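Local coordinates for p800 reaction center core protein (Heliobacterium modesticaldum, PDB 5V8K), which forms the homodimeric core of the heliobacterial photosynthetic reaction center, binding bacteriochlorophylls g and g', a calcium ion and an iron-sulfur cluster, at residues I335-H338 against N339-D343; G501-S504 against Y505-Q509; M589-V592 against C593-A596. One frame throughout, in Å; residues are numbered along the deposited sequence.

Interaction 1 of 3, residues I335-H338 against N339-D343; sequences IATH and NTIAD. With GBF (Bacteriochlorophyll g), chain X.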
loop_
_atom_site.group_PDB
_atom_site.type_symbol
_atom_site.label_atom_id
_atom_site.label_comp_id
_atom_site.label_asym_id
_atom_site.label_seq_id
_atom_site.Cartn_x
_atom_site.Cartn_y
_atom_site.Cartn_z
ATOM N N ILE A 335 23.229 -3.661 3.269
ATOM C CA ILE A 335 24.010 -2.719 4.065
ATOM C C ILE A 335 23.099 -1.721 4.764
ATOM O O ILE A 335 23.271 -1.426 5.960
ATOM C CB ILE A 335 25.055 -1.996 3.204
ATOM C CG1 ILE A 335 26.225 -2.926 2.892
ATOM C CG2 ILE A 335 25.614 -0.768 3.949
ATOM C CD1 ILE A 335 27.148 -2.348 1.851
ATOM N N ALA A 336 22.140 -1.140 4.018
ATOM C CA ALA A 336 21.339 -0.067 4.592
ATOM C C ALA A 336 20.420 -0.609 5.665
ATOM O O ALA A 336 20.060 0.127 6.586
ATOM C CB ALA A 336 20.525 0.660 3.512
ATOM N N THR A 337 20.037 -1.890 5.564
ATOM C CA THR A 337 19.217 -2.512 6.607
ATOM C C THR A 337 20.042 -2.750 7.870
ATOM O O THR A 337 19.564 -2.495 8.973
ATOM C CB THR A 337 18.607 -3.839 6.135
ATOM O OG1 THR A 337 17.771 -3.595 5.013
ATOM C CG2 THR A 337 17.712 -4.462 7.202
ATOM N N HIS A 338 21.283 -3.217 7.730
ATOM C CA HIS A 338 22.134 -3.387 8.903
ATOM C C HIS A 338 22.329 -2.045 9.595
ATOM O O HIS A 338 22.075 -1.908 10.789
ATOM C CB HIS A 338 23.489 -3.979 8.531
ATOM C CG HIS A 338 24.557 -3.726 9.559
ATOM N ND1 HIS A 338 25.032 -4.700 10.403
ATOM C CD2 HIS A 338 25.239 -2.603 9.881
ATOM C CE1 HIS A 338 25.963 -4.197 11.189
ATOM N NE2 HIS A 338 26.102 -2.921 10.895
ATOM N N ASN A 339 22.749 -1.038 8.831
ATOM C CA ASN A 339 22.912 0.313 9.363
ATOM C C ASN A 339 21.634 0.872 9.976
ATOM O O ASN A 339 21.702 1.632 10.950
ATOM C CB ASN A 339 23.391 1.241 8.266
ATOM C CG ASN A 339 24.824 1.061 7.964
ATOM O OD1 ASN A 339 25.512 0.350 8.683
ATOM N ND2 ASN A 339 25.305 1.698 6.889
ATOM N N THR A 340 20.475 0.531 9.412
ATOM C CA THR A 340 19.200 0.997 9.953
ATOM C C THR A 340 18.969 0.410 11.333
ATOM O O THR A 340 18.581 1.122 12.265
ATOM C CB THR A 340 18.045 0.604 9.015
ATOM O OG1 THR A 340 18.152 1.306 7.781
ATOM C CG2 THR A 340 16.662 0.913 9.586
ATOM N N ILE A 341 19.192 -0.905 11.460
ATOM C CA ILE A 341 19.040 -1.608 12.732
ATOM C C ILE A 341 19.981 -1.014 13.769
ATOM O O ILE A 341 19.609 -0.841 14.926
ATOM C CB ILE A 341 19.273 -3.117 12.536
ATOM C CG1 ILE A 341 18.070 -3.711 11.813
ATOM C CG2 ILE A 341 19.484 -3.861 13.854
ATOM C CD1 ILE A 341 18.335 -5.146 11.390
ATOM N N ALA A 342 21.212 -0.696 13.355
ATOM C CA ALA A 342 22.192 -0.038 14.209
ATOM C C ALA A 342 21.724 1.360 14.666
ATOM O O ALA A 342 21.795 1.681 15.853
ATOM C CB ALA A 342 23.535 0.043 13.457
ATOM N N ASP A 343 21.266 2.209 13.730
ATOM C CA ASP A 343 20.746 3.535 14.075
ATOM C C ASP A 343 19.531 3.442 14.999
ATOM O O ASP A 343 19.373 4.252 15.911
ATOM C CB ASP A 343 20.380 4.307 12.798
ATOM C CG ASP A 343 21.568 4.958 12.119
ATOM O OD1 ASP A 343 22.490 5.416 12.836
ATOM O OD2 ASP A 343 21.590 4.992 10.852
HETATM MG MG GBF X . 25.039 -7.136 9.996
HETATM C CHA GBF X . 27.023 -7.291 12.872
HETATM C CHB GBF X . 27.797 -6.924 8.187
HETATM C CHC GBF X . 22.969 -7.668 7.317
HETATM C CHD GBF X . 22.238 -7.805 12.170
HETATM N NA GBF X . 26.989 -7.205 10.429
HETATM C C1A GBF X . 27.693 -7.208 11.555
HETATM C C2A GBF X . 29.201 -7.110 11.540
HETATM C C3A GBF X . 29.360 -6.705 10.085
HETATM C C4A GBF X . 27.967 -6.965 9.538
HETATM C CMA GBF X . 29.778 -5.230 9.951
HETATM C CAA GBF X . 30.048 -8.376 11.880
HETATM C CBA GBF X . 29.499 -9.613 11.196
HETATM C CGA GBF X . 30.336 -10.840 11.512
HETATM O O1A GBF X . 31.291 -10.784 12.282
HETATM O O2A GBF X . 29.939 -12.130 10.952
HETATM N NB GBF X . 25.356 -7.217 7.995
HETATM C C1B GBF X . 26.547 -7.099 7.398
HETATM C C2B GBF X . 26.341 -7.135 6.010
HETATM C C3B GBF X . 24.991 -7.360 5.788
HETATM C C4B GBF X . 24.413 -7.446 7.066
HETATM C CMB GBF X . 27.407 -6.951 4.968
HETATM C CAB GBF X . 24.300 -7.467 4.476
HETATM C CBB GBF X . 24.765 -7.226 3.253
HETATM N NC GBF X . 23.057 -7.599 9.820
HETATM C C1C GBF X . 22.393 -7.781 8.680
HETATM C C2C GBF X . 20.948 -8.083 8.587
HETATM C C3C GBF X . 20.912 -8.116 10.057
HETATM C C4C GBF X . 22.077 -7.803 10.714
HETATM C CMC GBF X . 20.247 -6.830 8.012
HETATM C CAC GBF X . 19.684 -8.391 10.851
HETATM C CBC GBF X . 18.382 -8.712 10.162
HETATM N ND GBF X . 24.624 -7.570 11.913
HETATM C C1D GBF X . 23.595 -7.671 12.742
HETATM C C2D GBF X . 23.784 -7.612 14.343
HETATM C C3D GBF X . 25.146 -7.481 14.158
HETATM C C4D GBF X . 25.650 -7.462 12.836
HETATM C CMD GBF X . 22.913 -7.681 15.564
HETATM C CAD GBF X . 26.303 -7.563 15.087
HETATM O OBD GBF X . 26.416 -7.304 16.330
HETATM C CBD GBF X . 27.531 -7.396 14.269
HETATM C CGD GBF X . 28.325 -6.184 14.633
HETATM O O1D GBF X . 28.016 -5.040 14.320
HETATM O O2D GBF X . 29.544 -6.356 15.355
HETATM C CED GBF X . 30.101 -5.205 15.975
#
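The imidazole of H338 has the OD1 of N339 at its edge, in the ring plane, with CD2 and OD1 3.2 Å apart. CHA of the bacteriochlorophyll g also lies at that ring's edge. The H338 ring and the N339 amide are turned 66° against each other. On the macrocycle side, ND1 of H338 binds the magnesium at 2.5 Å. CG is anti to the backbone N (chi1 159°), which swings the ring out from the helix toward the pigment. NE2 is hydrogen-bonded to T357 O, so this nitrogen is taken and the ring's rotation is fixed. The N339 amide is held by I359 N and G465 O. T337 CG2 and I341 CD1 flank the ring edge of the pigment, at 3.6 Å from CMC and 3.6 Å from CAC respectively. One turn away, A336 O accepts two bonds. T340 OG1 (2.5 Å) and T340 N (2.9 Å) approach this oxygen from opposite faces of its carbonyl plane. T340 OG1 is also hydrogen-bonded to F467 N. This is a histidine near the end of helix 311-344 serving as axial ligand to a bacteriochlorophyll magnesium, as is common in photosystem I-type reaction centers.

Interaction 2 of 3, residues G501-S504 against Y505-Q509; sequences GYFS and YIIQQ. With CA (calcium ion), chain B; GB0 (Bacteriochlorophyll g'), chain C.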
loop_
_atom_site.group_PDB
_atom_site.type_symbol
_atom_site.label_atom_id
_atom_site.label_comp_id
_atom_site.label_asym_id
_atom_site.label_seq_id
_atom_site.Cartn_x
_atom_site.Cartn_y
_atom_site.Cartn_z
ATOM N N GLY A 501 17.769 9.386 6.919
ATOM C CA GLY A 501 17.273 8.375 6.012
ATOM C C GLY A 501 15.816 8.642 5.640
ATOM O O GLY A 501 15.113 9.431 6.272
ATOM N N TYR A 502 15.370 7.967 4.584
ATOM C CA TYR A 502 14.131 8.370 3.918
ATOM C C TYR A 502 12.930 8.358 4.865
ATOM O O TYR A 502 12.006 9.176 4.728
ATOM C CB TYR A 502 13.870 7.471 2.711
ATOM C CG TYR A 502 13.166 6.167 2.993
ATOM C CD1 TYR A 502 11.796 6.083 2.956
ATOM C CD2 TYR A 502 13.888 5.000 3.262
ATOM C CE1 TYR A 502 11.145 4.903 3.207
ATOM C CE2 TYR A 502 13.237 3.800 3.513
ATOM C CZ TYR A 502 11.869 3.761 3.483
ATOM O OH TYR A 502 11.217 2.563 3.722
ATOM N N PHE A 503 12.898 7.417 5.797
ATOM C CA PHE A 503 11.771 7.322 6.723
ATOM C C PHE A 503 11.726 8.539 7.661
ATOM O O PHE A 503 10.662 9.128 7.883
ATOM C CB PHE A 503 11.876 5.988 7.459
ATOM C CG PHE A 503 10.776 5.689 8.432
ATOM C CD1 PHE A 503 10.837 6.181 9.713
ATOM C CD2 PHE A 503 9.744 4.803 8.105
ATOM C CE1 PHE A 503 9.856 5.895 10.624
ATOM C CE2 PHE A 503 8.731 4.495 9.052
ATOM C CZ PHE A 503 8.799 5.049 10.299
ATOM N N SER A 504 12.883 8.950 8.185
ATOM C CA SER A 504 12.958 10.128 9.032
ATOM C C SER A 504 12.702 11.392 8.215
ATOM O O SER A 504 12.065 12.329 8.691
ATOM C CB SER A 504 14.330 10.184 9.700
ATOM O OG SER A 504 14.530 9.074 10.555
ATOM N N TYR A 505 13.193 11.408 6.976
ATOM C CA TYR A 505 12.994 12.537 6.085
ATOM C C TYR A 505 11.518 12.695 5.742
ATOM O O TYR A 505 11.012 13.821 5.632
ATOM C CB TYR A 505 13.877 12.361 4.839
ATOM C CG TYR A 505 13.453 12.993 3.524
ATOM C CD1 TYR A 505 12.568 12.341 2.696
ATOM C CD2 TYR A 505 14.020 14.166 3.064
ATOM C CE1 TYR A 505 12.205 12.854 1.468
ATOM C CE2 TYR A 505 13.667 14.701 1.860
ATOM C CZ TYR A 505 12.751 14.046 1.045
ATOM O OH TYR A 505 12.361 14.556 -0.193
ATOM N N ILE A 506 10.803 11.581 5.614
ATOM C CA ILE A 506 9.361 11.661 5.373
ATOM C C ILE A 506 8.676 12.355 6.539
ATOM O O ILE A 506 7.821 13.210 6.333
ATOM C CB ILE A 506 8.755 10.267 5.088
ATOM C CG1 ILE A 506 8.913 9.929 3.607
ATOM C CG2 ILE A 506 7.265 10.224 5.421
ATOM C CD1 ILE A 506 8.596 8.542 3.238
ATOM N N ILE A 507 9.069 12.034 7.774
ATOM C CA ILE A 507 8.453 12.674 8.939
ATOM C C ILE A 507 8.681 14.187 8.897
ATOM O O ILE A 507 7.768 14.979 9.181
ATOM C CB ILE A 507 8.992 12.083 10.257
ATOM C CG1 ILE A 507 8.502 10.645 10.430
ATOM C CG2 ILE A 507 8.522 12.945 11.478
ATOM C CD1 ILE A 507 9.154 9.935 11.662
ATOM N N GLN A 508 9.928 14.599 8.603
ATOM C CA GLN A 508 10.299 16.006 8.633
ATOM C C GLN A 508 9.660 16.793 7.484
ATOM O O GLN A 508 9.158 17.895 7.693
ATOM C CB GLN A 508 11.816 16.122 8.599
ATOM C CG GLN A 508 12.334 17.538 8.779
ATOM C CD GLN A 508 12.359 18.313 7.463
ATOM O OE1 GLN A 508 12.611 17.765 6.396
ATOM N NE2 GLN A 508 12.142 19.604 7.555
ATOM N N GLN A 509 9.694 16.252 6.271
ATOM C CA GLN A 509 9.084 16.903 5.121
ATOM C C GLN A 509 7.569 17.010 5.281
ATOM O O GLN A 509 6.982 18.078 5.064
ATOM C CB GLN A 509 9.438 16.146 3.862
ATOM C CG GLN A 509 10.909 16.242 3.452
ATOM C CD GLN A 509 11.265 17.507 2.761
ATOM O OE1 GLN A 509 11.036 17.682 1.556
ATOM N NE2 GLN A 509 11.836 18.405 3.502
HETATM CA CA CA B . 11.926 18.523 -0.440
HETATM C C1 GB0 C . 7.149 2.236 -3.559
HETATM C C2 GB0 C . 8.464 2.841 -3.168
HETATM C C3 GB0 C . 8.676 3.110 -1.904
HETATM C C4 GB0 C . 7.656 2.829 -0.858
HETATM C C5 GB0 C . 9.971 3.715 -1.547
HETATM C C6 GB0 C . 10.651 2.889 -0.489
HETATM N NB GB0 C . 1.406 5.663 3.484
HETATM N ND GB0 C . 3.761 8.547 2.141
HETATM C C10 GB0 C . 14.340 4.017 -0.419
HETATM C C11 GB0 C . 15.489 3.037 -0.305
HETATM C C12 GB0 C . 16.627 3.685 0.449
HETATM C C13 GB0 C . 17.873 3.212 0.313
HETATM C C14 GB0 C . 18.169 2.081 -0.609
HETATM C C15 GB0 C . 19.034 3.771 1.090
HETATM C C1A GB0 C . 3.494 6.413 -0.098
HETATM C C1B GB0 C . 0.765 4.749 2.759
HETATM C C1C GB0 C . 2.071 7.818 5.592
HETATM C C1D GB0 C . 4.218 9.707 2.522
HETATM C C2A GB0 C . 3.097 5.688 -1.366
HETATM C C2B GB0 C . -0.144 4.116 3.586
HETATM C C2C GB0 C . 2.243 8.542 6.879
HETATM C C2D GB0 C . 5.167 10.614 1.639
HETATM C C3A GB0 C . 1.749 5.129 -0.969
HETATM C C3B GB0 C . -0.060 4.663 4.845
HETATM C C3C GB0 C . 3.031 9.552 6.141
HETATM C C3D GB0 C . 5.116 9.640 0.646
HETATM C C4A GB0 C . 1.855 5.335 0.513
HETATM C C4B GB0 C . 0.895 5.675 4.745
HETATM C C4C GB0 C . 3.174 9.354 4.778
HETATM C C4D GB0 C . 4.324 8.473 0.887
HETATM C C7 GB0 C . 11.946 3.568 -0.147
HETATM C C8 GB0 C . 13.075 3.294 -0.807
HETATM C C9 GB0 C . 13.062 2.337 -1.955
HETATM C CAA GB0 C . 4.075 4.591 -1.760
HETATM C CAB GB0 C . -0.904 4.143 5.955
HETATM C CAC GB0 C . 3.669 10.745 6.733
HETATM C CAD GB0 C . 5.713 9.501 -0.685
HETATM C CBA GB0 C . 3.724 4.002 -3.123
HETATM C CBB GB0 C . -1.169 4.717 7.082
HETATM C CBC GB0 C . 3.574 11.080 8.204
HETATM C CBD GB0 C . 5.242 8.197 -1.261
HETATM C CED GB0 C . 8.119 6.808 -3.233
HETATM C CGA GB0 C . 4.745 2.971 -3.545
HETATM C CGD GB0 C . 6.459 7.390 -1.519
HETATM C CHA GB0 C . 4.315 7.638 -0.240
HETATM C CHB GB0 C . 1.063 4.573 1.328
HETATM C CHC GB0 C . 1.271 6.600 5.835
HETATM C CHD GB0 C . 3.919 10.219 3.865
HETATM C CMA GB0 C . 0.517 5.895 -1.505
HETATM C CMB GB0 C . -1.016 2.960 3.256
HETATM C CMC GB0 C . 0.882 9.037 7.381
HETATM C CMD GB0 C . 5.822 11.918 1.815
HETATM N NA GB0 C . 2.622 6.344 0.911
HETATM N NC GB0 C . 2.558 8.216 4.429
HETATM O O1A GB0 C . 4.441 1.809 -3.782
HETATM O O1D GB0 C . 7.107 6.799 -0.665
HETATM O O2A GB0 C . 6.158 3.261 -3.385
HETATM O O2D GB0 C . 6.879 7.364 -2.875
HETATM O OBD GB0 C . 6.431 10.247 -1.430
HETATM MG MG GB0 C . 2.369 7.244 2.659
HETATM O O HOH W 1 13.821 19.373 0.665
HETATM O O HOH W 2 12.997 19.561 -2.468
#
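G501 is the N-cap of helix 502-513, and its carbonyl O receives Y505 N at 2.8 Å. This bond closes the first turn. The Y505 ring has Y502 O at its edge, in plane, and Q509 CG over one face, 3.5 Å above the ring. Y505 OH is hydrogen-bonded to D460 OD2, itself a calcium ligand, so Y505 acts as a second-shell residue.

Y502 comes next. Its CG sits between the backbone N and the carbonyl carbon (chi1 85°), and this turns one ring face to the bacteriochlorophyll g' tail. C7 of that tail lies over the rim of the face, 3.6 Å from CZ. I506 CD1 meets the edge of the same ring, 4.0 Å from Y502 CD1. I506 CG2 reaches the macrocycle itself, 3.7 Å from CHD. Y502 OH is hydrogen-bonded to O1D of a bacteriochlorophyll g. A leucine here would probably leave that O1D without its hydroxyl partner and the pigment tail without a flat face to lie on.

Bacteriochlorophyll g' forms the special pair of heliobacterial reaction centers, and F503, I506 and I507 also touch the second g' molecule. F503 CE1 and I507 CD1 are 4.2 Å apart. The second subunit packs on this side, with its T510 on F503 and its F514 on I507.

S504 O takes Q508 N, while S504 OG is hydrogen-bonded to A469 N. Past Q508, the amides of Q508 and Q509 join: Q509 NE2 donates to Q508 OE1 in a nearly straight bond (172°). That bond is consistent with a fixed turn of the Q509 amide, whose OE1 binds the calcium at 2.3 Å, where D460, L597 O and two waters complete the ligands found.

Interaction 3 of 3, residues M589-V592 against C593-A596; sequences MTIV and CMWA. With GB0 (Bacteriochlorophyll g'), chain C.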
loop_
_atom_site.group_PDB
_atom_site.type_symbol
_atom_site.label_atom_id
_atom_site.label_comp_id
_atom_site.label_asym_id
_atom_site.label_seq_id
_atom_site.Cartn_x
_atom_site.Cartn_y
_atom_site.Cartn_z
ATOM N N MET A 589 -0.095 8.252 -8.751
ATOM C CA MET A 589 -0.350 8.699 -7.381
ATOM C C MET A 589 0.906 8.604 -6.510
ATOM O O MET A 589 1.109 9.437 -5.615
ATOM C CB MET A 589 -1.500 7.914 -6.759
ATOM C CG MET A 589 -2.879 8.209 -7.336
ATOM S SD MET A 589 -3.374 9.933 -7.276
ATOM C CE MET A 589 -3.037 10.324 -8.944
ATOM N N THR A 590 1.766 7.626 -6.770
ATOM C CA THR A 590 3.069 7.608 -6.115
ATOM C C THR A 590 3.865 8.850 -6.489
ATOM O O THR A 590 4.440 9.523 -5.627
ATOM C CB THR A 590 3.838 6.359 -6.509
ATOM O OG1 THR A 590 3.121 5.172 -6.093
ATOM C CG2 THR A 590 5.175 6.386 -5.877
ATOM N N ILE A 591 3.869 9.196 -7.776
ATOM C CA ILE A 591 4.583 10.383 -8.230
ATOM C C ILE A 591 3.998 11.664 -7.600
ATOM O O ILE A 591 4.743 12.594 -7.272
ATOM C CB ILE A 591 4.584 10.444 -9.774
ATOM C CG1 ILE A 591 5.303 9.247 -10.400
ATOM C CG2 ILE A 591 5.279 11.718 -10.255
ATOM C CD1 ILE A 591 6.600 8.864 -9.769
ATOM N N VAL A 592 2.672 11.732 -7.408
ATOM C CA VAL A 592 2.059 12.906 -6.765
ATOM C C VAL A 592 2.624 13.089 -5.361
ATOM O O VAL A 592 2.910 14.211 -4.920
ATOM C CB VAL A 592 0.528 12.773 -6.701
ATOM C CG1 VAL A 592 -0.059 13.742 -5.670
ATOM C CG2 VAL A 592 -0.099 12.979 -8.072
ATOM N N CYS A 593 2.759 11.984 -4.631
ATOM C CA CYS A 593 3.275 12.030 -3.269
ATOM C C CYS A 593 4.707 12.549 -3.267
ATOM O O CYS A 593 5.067 13.420 -2.457
ATOM C CB CYS A 593 3.177 10.643 -2.657
ATOM S SG CYS A 593 1.469 10.128 -2.267
ATOM N N MET A 594 5.510 12.089 -4.234
ATOM C CA MET A 594 6.888 12.539 -4.359
ATOM C C MET A 594 6.933 13.994 -4.777
ATOM O O MET A 594 7.806 14.740 -4.340
ATOM C CB MET A 594 7.641 11.654 -5.354
ATOM C CG MET A 594 7.811 10.197 -4.859
ATOM S SD MET A 594 8.665 9.235 -6.093
ATOM C CE MET A 594 10.245 9.712 -5.541
ATOM N N TRP A 595 5.981 14.414 -5.606
ATOM C CA TRP A 595 5.856 15.817 -5.967
ATOM C C TRP A 595 5.611 16.696 -4.732
ATOM O O TRP A 595 6.217 17.754 -4.591
ATOM C CB TRP A 595 4.757 15.979 -6.999
ATOM C CG TRP A 595 4.857 17.344 -7.561
ATOM C CD1 TRP A 595 4.140 18.440 -7.190
ATOM C CD2 TRP A 595 5.801 17.781 -8.539
ATOM N NE1 TRP A 595 4.566 19.536 -7.897
ATOM C CE2 TRP A 595 5.579 19.161 -8.743
ATOM C CE3 TRP A 595 6.797 17.141 -9.273
ATOM C CZ2 TRP A 595 6.340 19.907 -9.611
ATOM C CZ3 TRP A 595 7.552 17.879 -10.145
ATOM C CH2 TRP A 595 7.318 19.253 -10.319
ATOM N N ALA A 596 4.782 16.245 -3.793
ATOM C CA ALA A 596 4.660 16.944 -2.514
ATOM C C ALA A 596 6.006 17.157 -1.851
ATOM O O ALA A 596 6.297 18.254 -1.364
ATOM C CB ALA A 596 3.732 16.179 -1.593
HETATM C C1 GB0 C . 7.149 2.236 -3.559
HETATM C C2 GB0 C . 8.464 2.841 -3.168
HETATM C C3 GB0 C . 8.676 3.110 -1.904
HETATM C C4 GB0 C . 7.656 2.829 -0.858
HETATM C C5 GB0 C . 9.971 3.715 -1.547
HETATM C C6 GB0 C . 10.651 2.889 -0.489
HETATM N NB GB0 C . 1.406 5.663 3.484
HETATM N ND GB0 C . 3.761 8.547 2.141
HETATM C C10 GB0 C . 14.340 4.017 -0.419
HETATM C C11 GB0 C . 15.489 3.037 -0.305
HETATM C C12 GB0 C . 16.627 3.685 0.449
HETATM C C13 GB0 C . 17.873 3.212 0.313
HETATM C C14 GB0 C . 18.169 2.081 -0.609
HETATM C C15 GB0 C . 19.034 3.771 1.090
HETATM C C1A GB0 C . 3.494 6.413 -0.098
HETATM C C1B GB0 C . 0.765 4.749 2.759
HETATM C C1C GB0 C . 2.071 7.818 5.592
HETATM C C1D GB0 C . 4.218 9.707 2.522
HETATM C C2A GB0 C . 3.097 5.688 -1.366
HETATM C C2B GB0 C . -0.144 4.116 3.586
HETATM C C2C GB0 C . 2.243 8.542 6.879
HETATM C C2D GB0 C . 5.167 10.614 1.639
HETATM C C3A GB0 C . 1.749 5.129 -0.969
HETATM C C3B GB0 C . -0.060 4.663 4.845
HETATM C C3C GB0 C . 3.031 9.552 6.141
HETATM C C3D GB0 C . 5.116 9.640 0.646
HETATM C C4A GB0 C . 1.855 5.335 0.513
HETATM C C4B GB0 C . 0.895 5.675 4.745
HETATM C C4C GB0 C . 3.174 9.354 4.778
HETATM C C4D GB0 C . 4.324 8.473 0.887
HETATM C C7 GB0 C . 11.946 3.568 -0.147
HETATM C C8 GB0 C . 13.075 3.294 -0.807
HETATM C C9 GB0 C . 13.062 2.337 -1.955
HETATM C CAA GB0 C . 4.075 4.591 -1.760
HETATM C CAB GB0 C . -0.904 4.143 5.955
HETATM C CAC GB0 C . 3.669 10.745 6.733
HETATM C CAD GB0 C . 5.713 9.501 -0.685
HETATM C CBA GB0 C . 3.724 4.002 -3.123
HETATM C CBB GB0 C . -1.169 4.717 7.082
HETATM C CBC GB0 C . 3.574 11.080 8.204
HETATM C CBD GB0 C . 5.242 8.197 -1.261
HETATM C CED GB0 C . 8.119 6.808 -3.233
HETATM C CGA GB0 C . 4.745 2.971 -3.545
HETATM C CGD GB0 C . 6.459 7.390 -1.519
HETATM C CHA GB0 C . 4.315 7.638 -0.240
HETATM C CHB GB0 C . 1.063 4.573 1.328
HETATM C CHC GB0 C . 1.271 6.600 5.835
HETATM C CHD GB0 C . 3.919 10.219 3.865
HETATM C CMA GB0 C . 0.517 5.895 -1.505
HETATM C CMB GB0 C . -1.016 2.960 3.256
HETATM C CMC GB0 C . 0.882 9.037 7.381
HETATM C CMD GB0 C . 5.822 11.918 1.815
HETATM N NA GB0 C . 2.622 6.344 0.911
HETATM N NC GB0 C . 2.558 8.216 4.429
HETATM O O1A GB0 C . 4.441 1.809 -3.782
HETATM O O1D GB0 C . 7.107 6.799 -0.665
HETATM O O2A GB0 C . 6.158 3.261 -3.385
HETATM O O2D GB0 C . 6.879 7.364 -2.875
HETATM O OBD GB0 C . 6.431 10.247 -1.430
HETATM MG MG GB0 C . 2.369 7.244 2.659
#
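M594 runs from the helix toward the bacteriochlorophyll g', starting beside T590 and I591. Its CB lies 3.6 Å from I591 O. CG then passes between protein and pigment, 3.5 Å from T590 O and in touch with the ester oxygen O2D. The chain is extended at chi2 (179°), which carries SD outward to the ester methyl CED at 3.8 Å. SD also meets I591 CD1, 4.2 Å away. On the protein side, M594 packs on I452 and W456 of helix 449-459.

T590 and C593 add to the same pigment surface. T590 CG2 faces O2D, and T590 OG1 rests 3.2 Å from CBA. That hydroxyl is not spent on the pigment, since it is hydrogen-bonded to F586 O one turn back. C593 CB sits close over the pigment, 3.4 Å from CAD. W595 points elsewhere: its CG is anti to the backbone N (chi1 -168°), and NE1 makes a weak hydrogen bond to OBD of a bacteriochlorophyll g. M589, I591 and V592 touch bacteriochlorophyll g.

Between the two segments, helical backbone bonds run from C593 to M589, M594 to T590, W595 to I591 and A596 to V592. The buried peptide groups of this transmembrane helix are thus largely satisfied within it. M594 and T590 meet the ester arms and C593 CB the ring ketone carbon CAD, mostly through carbon and sulfur, consistent with holding by shape and van der Waals packing.

In the fold
The three contacts follow one another along the chain, on helix 311-344, helix 502-513 and helix 575-599. Interactions 1 and 2 have centres about 16 Å apart. Interactions 2 and 3 are about 15 Å apart, and interactions 1 and 3 about 26 Å. None of them touches another directly. F467 links the first two, since it is hydrogen-bonded to T340 and to F503, and both also meet the second subunit. Interactions 2 and 3 share one bacteriochlorophyll g'; the calcium bound by Q509 is also bound by L597, the residue right after interaction 3. The helices thus place an axially ligated bacteriochlorophyll g, the dimer interface and a special-pair pigment within one region of the core.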